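Local coordinates for FixK2 protein (Bradyrhizobium japonicum, PDB 4I2O), which probably acts as a DNA-binding transcription factor of the CRP/FNR superfamily, here bound to DNA as a dimer and linked to nitrogen fixation, at residues A[68-73]-A[184-189]; A[142-147]-A[165-170]. The protein carries 1 engineered substitution. All blocks are in the same frame, centred on the assembly; numbering follows the deposited sequence.

Overall arrangement
Both contacts tie the helix-turn-helix side of FixK2 to the rest of the subunit, each through a single pair of polar side chains. Contact 1 joins strand 69-74 of the cyclic nucleotide-binding-type domain to helix 184-191, whose first residue, Arg-184, holds two DNA phosphates. Contact 2 joins the long helix 128-154 to helix 157-172, and its nearest atom lies about 10 Å from the nucleic acid. The centres of the contacts are about 14 Å apart and their nearest atoms about 7 Å apart, so they do not touch. In sequence, contact 2 falls between the two segments of contact 1. Both also reach the second subunit.

Contact 1: A[68-73]-A[184-189]; sequences AVRSYK and RRDIGD. With nucleotides of chain C.
In this CRP/FNR-type fold the contact is a buried salt bridge between the beta domain and the first helix of the helix-turn-helix, joining Arg-70 on strand 69-74 to Asp-186 on helix 184-191. The CA atoms of Arg-70 and Asp-186 are 8.3 Å apart, a gap that the long arginine bridges: its chain runs extended from CG to NE and delivers NH1 to the carboxylate. Arg-70 NH1 donates to Asp-186 OD2 at 2.9 Å, meeting the syn lone pair, although the N-H...O angle of 144° shows a bent bond. Guanidinium and carboxylate planes stand 70° apart, and one N-H makes the bond across the contact; Arg-70 CD packs 3.6 Å from the same Asp-186 OD2. The other guanidinium nitrogens serve Asp-48 and Glu-105, while Asp-186 OD1 is bridged by Arg-80, which also binds Asp-189. Replacing this arginine by an alanine would probably cost Asp-186 one of its two arginine partners and deprive Asp-48 and Glu-105 of their common mate. Two residues before Asp-186, the helix meets DNA. The backbone Arg-184 N points almost straight at OP2 of DA7 of chain C, and the side chain bends at chi2 (-64°) to grip the next phosphate: Arg-184 NE lies 2.9 Å from OP2 of DT8 of chain C, and Arg-184 NH2 3.1 Å from OP1 of that nucleotide.

Contact 2: A[142-147]-A[165-170]; sequences LRHAED and LLEMDR
His-144 and Glu-167 meet between two helices, their side chains crossing at about a right angle, with the imidazole edge meeting the carboxylate. His-144 stands on the long helix 128-154, which in CRP/FNR proteins forms the dimer interface; here Ala-145 packs on Ala-145 of the second subunit. Glu-167 stands on helix 157-172, in the DNA-binding domain. The closest pair of CA atoms, those of these two residues, is 10.9 Å apart, too far for the backbones to pack, and the side chains alone make the connection. The CA-CB bond of Glu-167 points toward the other helix, whereas that of His-144 does not, and it is the far end of the ring that closes the distance. Glu-167 stretches out: CG is anti to the backbone N (chi1 -179°) and the chain stays extended beyond it, which carries the carboxylate across to the ring. There His-144 NE2 donates to Glu-167 OE2 at 2.8 Å, a short and nearly straight bond with an N-H...O angle of 162°. The oxygen lies almost exactly in the imidazole plane. At the acid, the donor arrives on the syn side but 25° out of the carboxylate plane.

Both oxygens of Glu-167 are engaged further. OE1 is hydrogen-bonded to Tyr-190 OH, and OE2 also forms a salt bridge with Arg-171, so the group is held at both oxygens and its rotation is restricted. Histidine suits its position because its ring offers a rigid N-H at the far edge. Since NE2 is the donor, that nitrogen carries a proton in this arrangement, and the nearby carboxylate would probably favour a protonated ring, although Arg-171 beside the same oxygen is likely to weaken that effect.

Contact 1: A[68-73]-A[184-189]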
loop_
_atom_site.group_PDB
_atom_site.type_symbol
_atom_site.label_atom_id
_atom_site.label_comp_id
_atom_site.label_asym_id
_atom_site.label_seq_id
_atom_site.Cartn_x
_atom_site.Cartn_y
_atom_site.Cartn_z
ATOM N N ALA A 68 3.847 21.497 -2.096
ATOM C CA ALA A 68 3.482 20.090 -2.366
ATOM C C ALA A 68 4.724 19.234 -2.253
ATOM O O ALA A 68 5.822 19.668 -2.637
ATOM C CB ALA A 68 2.863 19.957 -3.797
ATOM N N VAL A 69 4.518 17.997 -1.812
ATOM C CA VAL A 69 5.637 17.080 -1.536
ATOM C C VAL A 69 5.319 15.728 -2.186
ATOM O O VAL A 69 4.179 15.295 -2.190
ATOM C CB VAL A 69 5.795 16.935 0.007
ATOM C CG1 VAL A 69 6.889 15.867 0.371
ATOM C CG2 VAL A 69 6.212 18.317 0.622
ATOM N N ARG A 70 6.327 15.047 -2.703
ATOM C CA ARG A 70 6.119 13.637 -3.129
ATOM C C ARG A 70 6.905 12.667 -2.262
ATOM O O ARG A 70 8.048 12.949 -1.919
ATOM C CB ARG A 70 6.527 13.487 -4.609
ATOM C CG ARG A 70 7.977 13.946 -4.894
ATOM C CD ARG A 70 8.411 13.768 -6.434
ATOM N NE ARG A 70 9.712 14.394 -6.605
ATOM C CZ ARG A 70 9.922 15.583 -7.189
ATOM N NH1 ARG A 70 8.962 16.250 -7.825
ATOM N NH2 ARG A 70 11.142 16.089 -7.203
ATOM N N SER A 71 6.298 11.526 -1.916
ATOM C CA SER A 71 6.960 10.463 -1.158
ATOM C C SER A 71 7.115 9.317 -2.138
ATOM O O SER A 71 6.145 8.995 -2.827
ATOM C CB SER A 71 6.083 9.954 0.035
ATOM O OG SER A 71 6.084 10.909 1.105
ATOM N N TYR A 72 8.312 8.719 -2.200
ATOM C CA TYR A 72 8.587 7.699 -3.215
ATOM C C TYR A 72 9.649 6.699 -2.808
ATOM O O TYR A 72 10.409 6.881 -1.815
ATOM C CB TYR A 72 9.021 8.400 -4.505
ATOM C CG TYR A 72 10.270 9.152 -4.308
ATOM C CD1 TYR A 72 11.509 8.547 -4.509
ATOM C CD2 TYR A 72 10.229 10.472 -3.822
ATOM C CE1 TYR A 72 12.690 9.246 -4.274
ATOM C CE2 TYR A 72 11.372 11.157 -3.581
ATOM C CZ TYR A 72 12.592 10.554 -3.798
ATOM O OH TYR A 72 13.722 11.276 -3.547
ATOM N N LYS A 73 9.686 5.586 -3.548
ATOM C CA LYS A 73 10.735 4.604 -3.358
ATOM C C LYS A 73 11.413 4.460 -4.693
ATOM O O LYS A 73 10.747 4.557 -5.716
ATOM C CB LYS A 73 10.128 3.230 -2.978
ATOM C CG LYS A 73 9.448 3.235 -1.584
ATOM C CD LYS A 73 8.910 1.861 -1.168
ATOM C CE LYS A 73 9.981 1.048 -0.480
ATOM N NZ LYS A 73 10.336 1.557 0.885
ATOM N N ARG A 184 4.181 15.582 -15.554
ATOM C CA ARG A 184 3.589 14.373 -16.094
ATOM C C ARG A 184 4.398 13.141 -15.656
ATOM O O ARG A 184 3.868 12.009 -15.482
ATOM C CB ARG A 184 3.536 14.498 -17.674
ATOM C CG ARG A 184 2.580 15.662 -18.191
ATOM C CD ARG A 184 1.096 15.383 -17.811
ATOM N NE ARG A 184 0.177 16.242 -18.603
ATOM C CZ ARG A 184 -0.552 17.253 -18.117
ATOM N NH1 ARG A 184 -0.491 17.642 -16.814
ATOM N NH2 ARG A 184 -1.356 17.890 -18.960
ATOM N N ARG A 185 5.703 13.323 -15.494
ATOM C CA ARG A 185 6.513 12.201 -15.046
ATOM C C ARG A 185 6.175 11.850 -13.581
ATOM O O ARG A 185 6.141 10.638 -13.209
ATOM C CB ARG A 185 7.993 12.599 -15.139
ATOM C CG ARG A 185 8.940 11.465 -14.642
ATOM C CD ARG A 185 10.422 11.888 -14.814
ATOM N NE ARG A 185 10.781 11.764 -16.236
ATOM C CZ ARG A 185 10.925 10.565 -16.822
ATOM N NH1 ARG A 185 10.783 9.418 -16.119
ATOM N NH2 ARG A 185 11.208 10.487 -18.102
ATOM N N ASP A 186 5.947 12.856 -12.746
ATOM C CA ASP A 186 5.529 12.493 -11.376
ATOM C C ASP A 186 4.174 11.807 -11.431
ATOM O O ASP A 186 3.912 10.840 -10.677
ATOM C CB ASP A 186 5.367 13.757 -10.500
ATOM C CG ASP A 186 6.668 14.296 -9.967
ATOM O OD1 ASP A 186 7.753 13.844 -10.341
ATOM O OD2 ASP A 186 6.583 15.254 -9.161
ATOM N N ILE A 187 3.245 12.304 -12.263
ATOM C CA ILE A 187 1.936 11.614 -12.319
ATOM C C ILE A 187 2.127 10.162 -12.770
ATOM O O ILE A 187 1.511 9.265 -12.208
ATOM C CB ILE A 187 0.922 12.318 -13.226
ATOM C CG1 ILE A 187 0.687 13.770 -12.673
ATOM C CG2 ILE A 187 -0.406 11.575 -13.294
ATOM C CD1 ILE A 187 -0.107 14.647 -13.693
ATOM N N GLY A 188 2.877 9.933 -13.850
ATOM C CA GLY A 188 3.099 8.539 -14.292
ATOM C C GLY A 188 3.741 7.728 -13.164
ATOM O O GLY A 188 3.318 6.599 -12.973
ATOM N N ASP A 189 4.748 8.256 -12.439
ATOM C CA ASP A 189 5.366 7.468 -11.337
ATOM C C ASP A 189 4.472 7.245 -10.139
ATOM O O ASP A 189 4.673 6.261 -9.416
ATOM C CB ASP A 189 6.760 8.034 -10.874
ATOM C CG ASP A 189 7.799 7.913 -11.946
ATOM O OD1 ASP A 189 7.645 7.022 -12.822
ATOM O OD2 ASP A 189 8.846 8.614 -11.865
ATOM P P DA C 7 4.877 18.682 -17.634
ATOM O OP1 DA C 7 3.888 19.229 -16.679
ATOM O OP2 DA C 7 5.524 17.342 -17.387
ATOM O "O5'" DA C 7 4.267 18.577 -19.089
ATOM C "C5'" DA C 7 3.614 19.800 -19.704
ATOM C "C4'" DA C 7 3.198 19.386 -21.123
ATOM O "O4'" DA C 7 4.393 19.300 -21.936
ATOM C "C3'" DA C 7 2.481 18.053 -21.212
ATOM O "O3'" DA C 7 1.145 18.440 -21.678
ATOM C "C2'" DA C 7 3.276 17.231 -22.277
ATOM C "C1'" DA C 7 4.113 18.356 -22.947
ATOM N N9 DA C 7 5.427 17.865 -23.364
ATOM C C8 DA C 7 6.404 17.302 -22.583
ATOM N N7 DA C 7 7.505 16.964 -23.235
ATOM C C5 DA C 7 7.251 17.382 -24.553
ATOM C C6 DA C 7 8.011 17.297 -25.718
ATOM N N6 DA C 7 9.247 16.769 -25.661
ATOM N N1 DA C 7 7.481 17.813 -26.893
ATOM C C2 DA C 7 6.219 18.313 -26.791
ATOM N N3 DA C 7 5.398 18.403 -25.695
ATOM C C4 DA C 7 5.987 17.936 -24.636
ATOM P P DT C 8 0.050 17.279 -22.099
ATOM O OP1 DT C 8 -1.303 17.989 -22.030
ATOM O OP2 DT C 8 0.453 16.017 -21.482
ATOM O "O5'" DT C 8 0.307 17.070 -23.724
ATOM C "C5'" DT C 8 0.099 18.251 -24.493
ATOM C "C4'" DT C 8 0.476 17.909 -25.923
ATOM O "O4'" DT C 8 1.869 17.525 -26.008
ATOM C "C3'" DT C 8 -0.285 16.699 -26.503
ATOM O "O3'" DT C 8 -0.845 17.222 -27.680
ATOM C "C2'" DT C 8 0.711 15.603 -26.866
ATOM C "C1'" DT C 8 1.968 16.429 -26.966
ATOM N N1 DT C 8 3.277 15.722 -26.622
ATOM C C2 DT C 8 4.315 15.637 -27.557
ATOM O O2 DT C 8 4.247 16.027 -28.730
ATOM N N3 DT C 8 5.472 15.070 -27.122
ATOM C C4 DT C 8 5.696 14.548 -25.829
ATOM O O4 DT C 8 6.810 14.100 -25.548
ATOM C C5 DT C 8 4.589 14.644 -24.887
ATOM C C7 DT C 8 4.744 14.098 -23.471
ATOM C C6 DT C 8 3.436 15.237 -25.303
#

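Contact 2: A[142-147]-A[165-170]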
loop_
_atom_site.group_PDB
_atom_site.type_symbol
_atom_site.label_atom_id
_atom_site.label_comp_id
_atom_site.label_asym_id
_atom_site.label_seq_id
_atom_site.Cartn_x
_atom_site.Cartn_y
_atom_site.Cartn_z
ATOM N N LEU A 142 -2.444 3.717 5.410
ATOM C CA LEU A 142 -2.662 2.333 5.001
ATOM C C LEU A 142 -3.883 2.186 4.049
ATOM O O LEU A 142 -3.814 1.436 3.022
ATOM C CB LEU A 142 -2.800 1.451 6.241
ATOM C CG LEU A 142 -3.091 -0.045 5.957
ATOM C CD1 LEU A 142 -1.994 -0.747 5.119
ATOM C CD2 LEU A 142 -3.307 -0.790 7.309
ATOM N N ARG A 143 -4.980 2.856 4.356
ATOM C CA ARG A 143 -6.171 2.776 3.528
ATOM C C ARG A 143 -5.815 3.338 2.150
ATOM O O ARG A 143 -6.150 2.740 1.133
ATOM C CB ARG A 143 -7.294 3.584 4.149
ATOM C CG ARG A 143 -8.585 3.625 3.327
ATOM C CD ARG A 143 -9.711 4.353 4.106
ATOM N NE ARG A 143 -9.367 5.752 4.387
ATOM C CZ ARG A 143 -9.057 6.258 5.589
ATOM N NH1 ARG A 143 -9.056 5.493 6.700
ATOM N NH2 ARG A 143 -8.747 7.552 5.679
ATOM N N HIS A 144 -5.105 4.471 2.111
ATOM C CA HIS A 144 -4.693 4.989 0.800
ATOM C C HIS A 144 -3.819 3.995 0.005
ATOM O O HIS A 144 -4.042 3.818 -1.198
ATOM C CB HIS A 144 -3.942 6.313 0.989
ATOM C CG HIS A 144 -3.751 7.092 -0.287
ATOM N ND1 HIS A 144 -2.707 6.845 -1.134
ATOM C CD2 HIS A 144 -4.464 8.117 -0.831
ATOM C CE1 HIS A 144 -2.798 7.667 -2.196
ATOM N NE2 HIS A 144 -3.842 8.450 -2.021
ATOM N N ALA A 145 -2.868 3.333 0.680
ATOM C CA ALA A 145 -1.938 2.426 0.037
ATOM C C ALA A 145 -2.687 1.192 -0.434
ATOM O O ALA A 145 -2.383 0.694 -1.542
ATOM C CB ALA A 145 -0.744 2.032 1.000
ATOM N N GLU A 146 -3.640 0.705 0.362
ATOM C CA GLU A 146 -4.488 -0.450 -0.082
ATOM C C GLU A 146 -5.252 -0.155 -1.373
ATOM O O GLU A 146 -5.254 -0.949 -2.349
ATOM C CB GLU A 146 -5.474 -0.865 1.033
ATOM C CG GLU A 146 -4.746 -1.508 2.248
ATOM C CD GLU A 146 -5.607 -1.651 3.495
ATOM O OE1 GLU A 146 -6.658 -0.960 3.635
ATOM O OE2 GLU A 146 -5.251 -2.511 4.343
ATOM N N ASP A 147 -5.894 0.996 -1.417
ATOM C CA ASP A 147 -6.597 1.391 -2.642
ATOM C C ASP A 147 -5.601 1.520 -3.761
ATOM O O ASP A 147 -5.908 1.148 -4.932
ATOM C CB ASP A 147 -7.297 2.769 -2.446
ATOM C CG ASP A 147 -8.536 2.691 -1.568
ATOM O OD1 ASP A 147 -9.054 1.574 -1.320
ATOM O OD2 ASP A 147 -9.021 3.774 -1.138
ATOM N N LEU A 165 -7.321 11.984 -11.435
ATOM C CA LEU A 165 -7.998 13.304 -11.598
ATOM C C LEU A 165 -9.098 13.538 -10.563
ATOM O O LEU A 165 -9.247 14.623 -9.997
ATOM C CB LEU A 165 -8.639 13.380 -12.950
ATOM C CG LEU A 165 -7.634 13.505 -14.093
ATOM C CD1 LEU A 165 -8.283 13.212 -15.483
ATOM C CD2 LEU A 165 -6.871 14.858 -14.062
ATOM N N LEU A 166 -9.892 12.517 -10.294
ATOM C CA LEU A 166 -10.885 12.630 -9.234
ATOM C C LEU A 166 -10.320 12.834 -7.827
ATOM O O LEU A 166 -10.883 13.606 -7.042
ATOM C CB LEU A 166 -11.838 11.431 -9.276
ATOM C CG LEU A 166 -12.762 11.328 -10.523
ATOM C CD1 LEU A 166 -13.316 9.893 -10.555
ATOM C CD2 LEU A 166 -13.891 12.338 -10.473
ATOM N N GLU A 167 -9.233 12.125 -7.502
ATOM C CA GLU A 167 -8.553 12.329 -6.222
ATOM C C GLU A 167 -8.035 13.774 -6.132
ATOM O O GLU A 167 -8.194 14.477 -5.092
ATOM C CB GLU A 167 -7.379 11.351 -6.081
ATOM C CG GLU A 167 -6.684 11.548 -4.740
ATOM C CD GLU A 167 -5.456 10.701 -4.540
ATOM O OE1 GLU A 167 -4.872 10.137 -5.501
ATOM O OE2 GLU A 167 -5.050 10.589 -3.382
ATOM N N MET A 168 -7.350 14.216 -7.173
ATOM C CA MET A 168 -6.848 15.618 -7.128
ATOM C C MET A 168 -7.951 16.667 -7.097
ATOM O O MET A 168 -7.801 17.707 -6.442
ATOM C CB MET A 168 -6.004 15.861 -8.358
ATOM C CG MET A 168 -4.665 15.101 -8.411
ATOM S SD MET A 168 -3.565 15.433 -6.995
ATOM C CE MET A 168 -3.814 13.993 -5.963
ATOM N N ASP A 169 -9.050 16.454 -7.822
ATOM C CA ASP A 169 -10.174 17.366 -7.751
ATOM C C ASP A 169 -10.712 17.472 -6.301
ATOM O O ASP A 169 -10.991 18.536 -5.786
ATOM C CB ASP A 169 -11.272 16.892 -8.699
ATOM C CG ASP A 169 -12.496 17.812 -8.687
ATOM O OD1 ASP A 169 -13.529 17.419 -8.125
ATOM O OD2 ASP A 169 -12.438 18.909 -9.291
ATOM N N ARG A 170 -10.870 16.339 -5.634
ATOM C CA ARG A 170 -11.361 16.374 -4.261
ATOM C C ARG A 170 -10.391 17.105 -3.341
ATOM O O ARG A 170 -10.809 17.877 -2.438
ATOM C CB ARG A 170 -11.559 14.909 -3.795
ATOM C CG ARG A 170 -12.038 14.794 -2.364
ATOM C CD ARG A 170 -12.369 13.327 -2.036
ATOM N NE ARG A 170 -11.335 12.377 -2.465
ATOM C CZ ARG A 170 -10.202 12.151 -1.789
ATOM N NH1 ARG A 170 -9.927 12.854 -0.682
ATOM N NH2 ARG A 170 -9.342 11.227 -2.228
#